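Long-range contacts in cyclodipeptide synthase, BtCDPS (Bacillus thermoamylovorans, PDB 6ZU3), which probably makes cyclodipeptides by joining two aminoacyl groups supplied by aminoacyl-tRNAs, as other members of the cyclodipeptide synthase family do: residues His46-Trp51 / Ile226-Ile231; Asn128-Phe133 / Tyr176-Leu181. All blocks are in the same frame, centred on the assembly; numbering follows the deposited sequence.

Two buried contacts lie on opposite sides of the chain's centre, 27 Å apart between centres and about 13 Å between nearest atoms, and they do not touch. Contact 1 seats helix 42-55 against strand 223-229, which runs beside the edge strand 11-14 of the mixed sheet; it brings together parts of the chain 175 residues apart. Contact 2, nested inside that span, packs helix 120-135 on helix 167-191. The two share no helix or strand, but helix 167-191 leads along the chain into strand 196-200, which lies beside strand 223-229. One contact therefore belongs to the Rossmann-like sheet and its helical layer, the other to a packing of helices away from the sheet, within the same family region.

Contact 1 of 2, residues His46-Trp51 / Ile226-Ile231; sequences HQLIDW and IILKQI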
ATOM      1  N   HIS A  46       1.059  -3.353 -15.596  1.00 42.37           N
ATOM      2  CA  HIS A  46       0.267  -2.936 -16.747  1.00 44.46           C
ATOM      3  C   HIS A  46      -1.190  -3.371 -16.608  1.00 44.27           C
ATOM      4  O   HIS A  46      -2.104  -2.597 -16.912  1.00 45.06           O
ATOM      5  CB  HIS A  46       0.886  -3.487 -18.033  1.00 55.89           C
ATOM      6  CG  HIS A  46       1.996  -2.637 -18.569  1.00 60.47           C
ATOM      7  ND1 HIS A  46       1.837  -1.795 -19.649  1.00 68.69           N
ATOM      8  CD2 HIS A  46       3.278  -2.485 -18.158  1.00 66.78           C
ATOM      9  CE1 HIS A  46       2.977  -1.168 -19.887  1.00 69.49           C
ATOM     10  NE2 HIS A  46       3.867  -1.568 -18.996  1.00 67.14           N
ATOM     11  N   GLN A  47      -1.426  -4.607 -16.154  1.00 44.80           N
ATOM     12  CA  GLN A  47      -2.796  -5.062 -15.936  1.00 47.35           C
ATOM     13  C   GLN A  47      -3.524  -4.168 -14.938  1.00 42.01           C
ATOM     14  O   GLN A  47      -4.658  -3.741 -15.187  1.00 40.89           O
ATOM     15  CB  GLN A  47      -2.799  -6.514 -15.458  1.00 39.83           C
ATOM     16  CG  GLN A  47      -2.340  -7.493 -16.523  1.00 46.80           C
ATOM     17  CD  GLN A  47      -2.552  -8.924 -16.101  1.00 57.84           C
ATOM     18  OE1 GLN A  47      -3.498  -9.576 -16.534  1.00 66.19           O
ATOM     19  NE2 GLN A  47      -1.673  -9.422 -15.244  1.00 63.97           N
ATOM     20  N   LEU A  48      -2.881  -3.862 -13.804  1.00 40.43           N
ATOM     21  CA  LEU A  48      -3.509  -3.004 -12.799  1.00 38.28           C
ATOM     22  C   LEU A  48      -3.916  -1.670 -13.400  1.00 37.88           C
ATOM     23  O   LEU A  48      -5.049  -1.204 -13.222  1.00 36.69           O
ATOM     24  CB  LEU A  48      -2.556  -2.766 -11.628  1.00 38.48           C
ATOM     25  CG  LEU A  48      -2.177  -3.927 -10.718  1.00 39.83           C
ATOM     26  CD1 LEU A  48      -1.068  -3.472  -9.774  1.00 34.97           C
ATOM     27  CD2 LEU A  48      -3.403  -4.377  -9.937  1.00 41.72           C
ATOM     28  N   ILE A  49      -2.997  -1.046 -14.138  1.00 35.57           N
ATOM     29  CA  ILE A  49      -3.244   0.289 -14.662  1.00 37.40           C
ATOM     30  C   ILE A  49      -4.213   0.238 -15.840  1.00 37.75           C
ATOM     31  O   ILE A  49      -5.058   1.127 -15.999  1.00 38.99           O
ATOM     32  CB  ILE A  49      -1.900   0.951 -15.017  1.00 38.75           C
ATOM     33  CG1 ILE A  49      -1.148   1.278 -13.715  1.00 40.91           C
ATOM     34  CG2 ILE A  49      -2.110   2.223 -15.830  1.00 41.24           C
ATOM     35  CD1 ILE A  49       0.312   1.685 -13.903  1.00 39.28           C
ATOM     36  N   ASP A  50      -4.118  -0.799 -16.682  1.00 42.36           N
ATOM     37  CA  ASP A  50      -5.072  -0.931 -17.786  1.00 45.42           C
ATOM     38  C   ASP A  50      -6.497  -1.082 -17.263  1.00 43.79           C
ATOM     39  O   ASP A  50      -7.424  -0.423 -17.747  1.00 41.01           O
ATOM     40  CB  ASP A  50      -4.714  -2.126 -18.674  1.00 47.78           C
ATOM     41  CG  ASP A  50      -3.487  -1.878 -19.537  1.00 54.45           C
ATOM     42  OD1 ASP A  50      -3.084  -0.711 -19.686  1.00 53.66           O
ATOM     43  OD2 ASP A  50      -2.932  -2.863 -20.082  1.00 58.66           O
ATOM     44  N   TRP A  51      -6.689  -1.958 -16.276  1.00 41.07           N
ATOM     45  CA  TRP A  51      -8.014  -2.146 -15.692  1.00 44.90           C
ATOM     46  C   TRP A  51      -8.481  -0.888 -14.968  1.00 36.29           C
ATOM     47  O   TRP A  51      -9.645  -0.494 -15.093  1.00 40.49           O
ATOM     48  CB  TRP A  51      -7.991  -3.344 -14.741  1.00 41.58           C
ATOM     49  CG  TRP A  51      -9.254  -3.554 -13.931  1.00 38.95           C
ATOM     50  CD1 TRP A  51     -10.380  -4.225 -14.323  1.00 42.59           C
ATOM     51  CD2 TRP A  51      -9.493  -3.113 -12.588  1.00 37.64           C
ATOM     52  NE1 TRP A  51     -11.310  -4.224 -13.305  1.00 42.04           N
ATOM     53  CE2 TRP A  51     -10.793  -3.545 -12.231  1.00 40.44           C
ATOM     54  CE3 TRP A  51      -8.731  -2.406 -11.649  1.00 39.06           C
ATOM     55  CZ2 TRP A  51     -11.354  -3.282 -10.976  1.00 43.35           C
ATOM     56  CZ3 TRP A  51      -9.288  -2.145 -10.395  1.00 40.43           C
ATOM     57  CH2 TRP A  51     -10.588  -2.582 -10.073  1.00 38.62           C
ATOM     58  N   ILE A 226     -10.014  -2.110  -1.268  1.00 32.71           N
ATOM     59  CA  ILE A 226     -10.522  -3.233  -2.059  1.00 32.79           C
ATOM     60  C   ILE A 226      -9.415  -4.246  -2.311  1.00 36.35           C
ATOM     61  O   ILE A 226      -8.254  -3.888  -2.541  1.00 33.48           O
ATOM     62  CB  ILE A 226     -11.154  -2.789  -3.399  1.00 31.19           C
ATOM     63  CG1 ILE A 226     -10.150  -2.037  -4.284  1.00 32.01           C
ATOM     64  CG2 ILE A 226     -12.423  -1.950  -3.153  1.00 34.47           C
ATOM     65  CD1 ILE A 226     -10.699  -1.710  -5.661  1.00 34.94           C
ATOM     66  N   ILE A 227      -9.791  -5.518  -2.299  1.00 33.95           N
ATOM     67  CA  ILE A 227      -8.923  -6.609  -2.720  1.00 35.30           C
ATOM     68  C   ILE A 227      -9.173  -6.893  -4.190  1.00 35.30           C
ATOM     69  O   ILE A 227     -10.319  -7.099  -4.603  1.00 34.77           O
ATOM     70  CB  ILE A 227      -9.189  -7.874  -1.887  1.00 36.50           C
ATOM     71  CG1 ILE A 227      -9.052  -7.597  -0.394  1.00 40.53           C
ATOM     72  CG2 ILE A 227      -8.260  -9.005  -2.334  1.00 40.94           C
ATOM     73  CD1 ILE A 227      -9.606  -8.757   0.442  1.00 49.19           C
ATOM     74  N   LEU A 228      -8.099  -6.950  -4.973  1.00 35.00           N
ATOM     75  CA  LEU A 228      -8.167  -7.249  -6.394  1.00 34.23           C
ATOM     76  C   LEU A 228      -7.817  -8.713  -6.599  1.00 37.91           C
ATOM     77  O   LEU A 228      -6.682  -9.125  -6.340  1.00 39.97           O
ATOM     78  CB  LEU A 228      -7.201  -6.368  -7.188  1.00 38.93           C
ATOM     79  CG  LEU A 228      -7.418  -4.860  -7.086  1.00 39.12           C
ATOM     80  CD1 LEU A 228      -6.483  -4.121  -8.033  1.00 42.76           C
ATOM     81  CD2 LEU A 228      -8.866  -4.531  -7.393  1.00 38.53           C
ATOM     82  N   LYS A 229      -8.784  -9.488  -7.072  1.00 35.48           N
ATOM     83  CA  LYS A 229      -8.572 -10.885  -7.397  1.00 39.13           C
ATOM     84  C   LYS A 229      -8.630 -11.056  -8.908  1.00 46.26           C
ATOM     85  O   LYS A 229      -9.271 -10.274  -9.611  1.00 49.87           O
ATOM     86  CB  LYS A 229      -9.640 -11.764  -6.739  1.00 46.12           C
ATOM     87  CG  LYS A 229      -9.474 -11.955  -5.238  1.00 56.43           C
ATOM     88  CD  LYS A 229     -10.423 -13.056  -4.772  1.00 70.33           C
ATOM     89  CE  LYS A 229      -9.884 -14.436  -5.138  1.00 78.15           C
ATOM     90  NZ  LYS A 229     -10.734 -15.559  -4.629  1.00 82.80           N
ATOM     91  N   GLN A 230      -7.956 -12.078  -9.416  1.00 37.78           N
ATOM     92  CA  GLN A 230      -8.100 -12.455 -10.815  1.00 44.95           C
ATOM     93  C   GLN A 230      -8.729 -13.837 -10.885  1.00 45.79           C
ATOM     94  O   GLN A 230      -8.265 -14.765 -10.215  1.00 46.30           O
ATOM     95  CB  GLN A 230      -6.755 -12.430 -11.531  1.00 47.87           C
ATOM     96  CG  GLN A 230      -6.064 -11.093 -11.398  1.00 49.88           C
ATOM     97  CD  GLN A 230      -4.948 -10.914 -12.396  1.00 57.54           C
ATOM     98  OE1 GLN A 230      -3.813 -11.302 -12.138  1.00 53.33           O
ATOM     99  NE2 GLN A 230      -5.261 -10.310 -13.540  1.00 58.30           N
ATOM    100  N   ILE A 231      -9.789 -13.974 -11.685  1.00 44.48           N
ATOM    101  CA  ILE A 231     -10.516 -15.232 -11.784  1.00 43.49           C
ATOM    102  C   ILE A 231     -10.721 -15.591 -13.248  1.00 50.69           C
ATOM    103  O   ILE A 231     -10.658 -14.739 -14.136  1.00 51.81           O
ATOM    104  CB  ILE A 231     -11.882 -15.180 -11.054  1.00 48.78           C
ATOM    105  CG1 ILE A 231     -12.826 -14.187 -11.745  1.00 47.49           C
ATOM    106  CG2 ILE A 231     -11.691 -14.815  -9.594  1.00 43.37           C
ATOM    107  CD1 ILE A 231     -14.212 -14.110 -11.110  1.00 45.16           C
TER
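Trp51 N donates a 2.9 Å hydrogen bond to Gln47 O, a helical turn that sets both residues on the side of the helix facing strand 226-229. From this side the indole reaches out, CG anti to the backbone N (chi1 173°), and brings its six-membered ring to the strand. Leu228 meets it with one branch and Leu48 with the other. Its CD2 lies 3.7 Å from Trp51 CH2, approaching obliquely, while its CD1 rests 3.6 Å from Leu48 CD2. A second, looser touch comes from Ile226 CD1, which sits at the ring's edge near its plane, 4.5 Å from Trp51 CH2.

This is the packing of a Rossmann-like alpha/beta layer: helix 42-55 is the crossover between parallel strands 28-32 and 58-63, yet here it lies across another strand of the sheet; between the segments 46-51 and 226-229 the axes pass 11.7 Å apart, at 115°. An alanine in place of Leu228 would probably leave Leu48 CD2 and the outer corner of the indole without their shared apolar partner and open a gap between helix and sheet. Phe10 meets the indole edge-to-face, and Val12 of strand 11-14 touches Trp51, Ile226 and Leu228.

Just past the end of the strand, at Gln230, the contact turns polar. The extended side chains of Gln47 and Gln230 cross at about a right angle, with their amide planes 62° apart. Gln47 OE1 and Gln230 NE2 stay 3.6 Å apart, a polar approach too long to count as a hydrogen bond.

Contact 2 of 2, residues Asn128-Phe133 / Tyr176-Leu181; sequences NVIYYF and YVLAEL
Leu178 is the residue that helix 128-133 closes around, meeting Val129, Ile130 and Phe133. Its CD1 methyl stands over one face of the Phe133 ring in a CH-pi contact, 4.2 Å from the centroid and 15° off the ring normal. The same methyl meets Ile130 CD1 at 3.5 Å, a snug apolar touch. The other branch, CD2, lies 3.6 Å from Val129 CG1 and 4.0 Å from Phe133 CD1. One turn further along, Leu181 CD1 adds a looser touch, 4.1 Å from Val129 CG1.

Ile130 starts out to one side, but a bend at its second torsion (chi2 -65°) swings CD1 back to the leucine. The backbone bond from Phe133 N to Val129 O, 2.9 Å, sets the Phe133 ring and Val129 CG1 a turn apart on the same helical face. From further along helix 167-191, Phe171 and Val174 also touch the Phe133 side chain and Leu185 meets Val129, while Cys143 of helix 137-157 touches Phe133.

The segments 128-133 and 176-181 run closer to antiparallel than parallel, 138° between directions and 9.8 Å between axes. Helix 137-157, which follows helix 120-135 directly, touches both partners, Met146 lying against Val177, and helix 167-191 then leads into strand 196-200 of the sheet.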
ATOM      1  N   ASN A 128      -1.164  10.487  14.584  1.00 30.85           N
ATOM      2  CA  ASN A 128      -2.156   9.657  15.268  1.00 32.36           C
ATOM      3  C   ASN A 128      -1.720   8.199  15.289  1.00 30.09           C
ATOM      4  O   ASN A 128      -1.855   7.511  16.307  1.00 31.97           O
ATOM      5  CB  ASN A 128      -3.509   9.774  14.570  1.00 36.71           C
ATOM      6  CG  ASN A 128      -4.276  11.005  14.979  1.00 51.15           C
ATOM      7  OD1 ASN A 128      -4.140  11.496  16.097  1.00 60.12           O
ATOM      8  ND2 ASN A 128      -5.101  11.510  14.067  1.00 50.62           N
ATOM      9  N   VAL A 129      -1.212   7.707  14.158  1.00 28.71           N
ATOM     10  CA  VAL A 129      -0.764   6.316  14.076  1.00 30.36           C
ATOM     11  C   VAL A 129       0.369   6.066  15.060  1.00 33.32           C
ATOM     12  O   VAL A 129       0.380   5.065  15.779  1.00 31.13           O
ATOM     13  CB  VAL A 129      -0.342   5.972  12.635  1.00 30.37           C
ATOM     14  CG1 VAL A 129       0.511   4.695  12.618  1.00 32.63           C
ATOM     15  CG2 VAL A 129      -1.564   5.812  11.734  1.00 32.88           C
ATOM     16  N   ILE A 130       1.343   6.979  15.109  1.00 31.07           N
ATOM     17  CA  ILE A 130       2.447   6.828  16.058  1.00 28.19           C
ATOM     18  C   ILE A 130       1.940   6.894  17.494  1.00 32.12           C
ATOM     19  O   ILE A 130       2.404   6.146  18.367  1.00 34.00           O
ATOM     20  CB  ILE A 130       3.513   7.909  15.802  1.00 32.50           C
ATOM     21  CG1 ILE A 130       4.123   7.753  14.410  1.00 41.37           C
ATOM     22  CG2 ILE A 130       4.562   7.879  16.913  1.00 36.51           C
ATOM     23  CD1 ILE A 130       4.901   6.485  14.223  1.00 50.46           C
ATOM     24  N   TYR A 131       0.998   7.803  17.772  1.00 32.23           N
ATOM     25  CA  TYR A 131       0.474   7.930  19.125  1.00 30.90           C
ATOM     26  C   TYR A 131      -0.134   6.615  19.591  1.00 32.37           C
ATOM     27  O   TYR A 131       0.190   6.112  20.675  1.00 33.41           O
ATOM     28  CB  TYR A 131      -0.565   9.053  19.190  1.00 32.84           C
ATOM     29  CG  TYR A 131      -1.164   9.236  20.563  1.00 41.46           C
ATOM     30  CD1 TYR A 131      -0.537  10.020  21.517  1.00 37.38           C
ATOM     31  CD2 TYR A 131      -2.360   8.619  20.910  1.00 33.13           C
ATOM     32  CE1 TYR A 131      -1.080  10.182  22.785  1.00 40.12           C
ATOM     33  CE2 TYR A 131      -2.910   8.780  22.176  1.00 36.48           C
ATOM     34  CZ  TYR A 131      -2.265   9.556  23.105  1.00 37.53           C
ATOM     35  OH  TYR A 131      -2.820   9.709  24.355  1.00 39.99           O
ATOM     36  N   TYR A 132      -1.007   6.031  18.780  1.00 30.72           N
ATOM     37  CA  TYR A 132      -1.667   4.811  19.241  1.00 30.83           C
ATOM     38  C   TYR A 132      -0.752   3.597  19.159  1.00 33.28           C
ATOM     39  O   TYR A 132      -0.939   2.649  19.924  1.00 34.82           O
ATOM     40  CB  TYR A 132      -2.973   4.603  18.465  1.00 31.61           C
ATOM     41  CG  TYR A 132      -4.006   5.590  18.950  1.00 31.97           C
ATOM     42  CD1 TYR A 132      -4.610   5.424  20.194  1.00 33.29           C
ATOM     43  CD2 TYR A 132      -4.336   6.712  18.197  1.00 32.80           C
ATOM     44  CE1 TYR A 132      -5.530   6.342  20.680  1.00 33.36           C
ATOM     45  CE2 TYR A 132      -5.264   7.637  18.675  1.00 35.59           C
ATOM     46  CZ  TYR A 132      -5.852   7.439  19.909  1.00 36.42           C
ATOM     47  OH  TYR A 132      -6.763   8.344  20.402  1.00 38.14           O
ATOM     48  N   PHE A 133       0.260   3.611  18.285  1.00 32.04           N
ATOM     49  CA  PHE A 133       1.265   2.558  18.345  1.00 32.80           C
ATOM     50  C   PHE A 133       1.961   2.555  19.696  1.00 35.84           C
ATOM     51  O   PHE A 133       2.275   1.491  20.239  1.00 33.53           O
ATOM     52  CB  PHE A 133       2.292   2.726  17.216  1.00 31.74           C
ATOM     53  CG  PHE A 133       3.351   1.665  17.216  1.00 29.33           C
ATOM     54  CD1 PHE A 133       3.140   0.462  16.562  1.00 27.68           C
ATOM     55  CD2 PHE A 133       4.552   1.859  17.880  1.00 34.77           C
ATOM     56  CE1 PHE A 133       4.121  -0.528  16.570  1.00 30.88           C
ATOM     57  CE2 PHE A 133       5.530   0.867  17.898  1.00 38.07           C
ATOM     58  CZ  PHE A 133       5.312  -0.320  17.242  1.00 33.77           C
ATOM     59  N   TYR A 176       8.223   1.009   8.395  1.00 32.62           N
ATOM     60  CA  TYR A 176       7.594   0.969   7.072  1.00 31.54           C
ATOM     61  C   TYR A 176       6.069   0.965   7.178  1.00 32.23           C
ATOM     62  O   TYR A 176       5.374   1.738   6.497  1.00 31.41           O
ATOM     63  CB  TYR A 176       8.097  -0.276   6.335  1.00 31.09           C
ATOM     64  CG  TYR A 176       7.456  -0.520   4.995  1.00 33.41           C
ATOM     65  CD1 TYR A 176       6.315  -1.308   4.883  1.00 41.41           C
ATOM     66  CD2 TYR A 176       8.002   0.015   3.840  1.00 34.67           C
ATOM     67  CE1 TYR A 176       5.726  -1.533   3.661  1.00 45.16           C
ATOM     68  CE2 TYR A 176       7.410  -0.207   2.602  1.00 37.02           C
ATOM     69  CZ  TYR A 176       6.274  -0.987   2.530  1.00 42.77           C
ATOM     70  OH  TYR A 176       5.682  -1.225   1.314  1.00 53.64           O
ATOM     71  N   VAL A 177       5.533   0.095   8.040  1.00 31.13           N
ATOM     72  CA  VAL A 177       4.086  -0.014   8.224  1.00 30.62           C
ATOM     73  C   VAL A 177       3.512   1.321   8.665  1.00 29.02           C
ATOM     74  O   VAL A 177       2.497   1.792   8.138  1.00 28.78           O
ATOM     75  CB  VAL A 177       3.761  -1.115   9.256  1.00 31.23           C
ATOM     76  CG1 VAL A 177       2.277  -1.072   9.628  1.00 30.68           C
ATOM     77  CG2 VAL A 177       4.133  -2.482   8.727  1.00 35.21           C
ATOM     78  N   LEU A 178       4.137   1.940   9.669  1.00 28.89           N
ATOM     79  CA  LEU A 178       3.590   3.184  10.196  1.00 27.89           C
ATOM     80  C   LEU A 178       3.619   4.285   9.144  1.00 31.67           C
ATOM     81  O   LEU A 178       2.697   5.102   9.076  1.00 28.89           O
ATOM     82  CB  LEU A 178       4.353   3.611  11.452  1.00 28.67           C
ATOM     83  CG  LEU A 178       4.359   2.546  12.566  1.00 30.40           C
ATOM     84  CD1 LEU A 178       5.141   3.005  13.798  1.00 36.57           C
ATOM     85  CD2 LEU A 178       2.954   2.140  12.972  1.00 34.16           C
ATOM     86  N   ALA A 179       4.661   4.311   8.303  1.00 28.84           N
ATOM     87  CA  ALA A 179       4.754   5.352   7.288  1.00 27.86           C
ATOM     88  C   ALA A 179       3.753   5.152   6.155  1.00 29.79           C
ATOM     89  O   ALA A 179       3.342   6.135   5.535  1.00 30.63           O
ATOM     90  CB  ALA A 179       6.178   5.413   6.716  1.00 31.08           C
ATOM     91  N   GLU A 180       3.365   3.905   5.856  1.00 29.21           N
ATOM     92  CA  GLU A 180       2.396   3.674   4.781  1.00 29.00           C
ATOM     93  C   GLU A 180       0.959   3.761   5.260  1.00 30.81           C
ATOM     94  O   GLU A 180       0.067   4.076   4.461  1.00 28.76           O
ATOM     95  CB  GLU A 180       2.614   2.294   4.118  1.00 31.12           C
ATOM     96  CG  GLU A 180       2.413   1.119   5.062  1.00 32.66           C
ATOM     97  CD  GLU A 180       2.395  -0.249   4.364  1.00 34.51           C
ATOM     98  OE1 GLU A 180       2.386  -0.311   3.116  1.00 36.13           O
ATOM     99  OE2 GLU A 180       2.410  -1.258   5.093  1.00 34.45           O
ATOM    100  N   LEU A 181       0.717   3.524   6.547  1.00 28.08           N
ATOM    101  CA  LEU A 181      -0.662   3.456   7.029  1.00 26.87           C
ATOM    102  C   LEU A 181      -1.507   4.705   6.782  1.00 29.82           C
ATOM    103  O   LEU A 181      -2.724   4.535   6.588  1.00 28.27           O
ATOM    104  CB  LEU A 181      -0.676   3.126   8.531  1.00 28.83           C
ATOM    105  CG  LEU A 181      -0.653   1.639   8.864  1.00 30.17           C
ATOM    106  CD1 LEU A 181      -0.588   1.466  10.394  1.00 31.68           C
ATOM    107  CD2 LEU A 181      -1.907   0.943   8.288  1.00 32.94           C
TER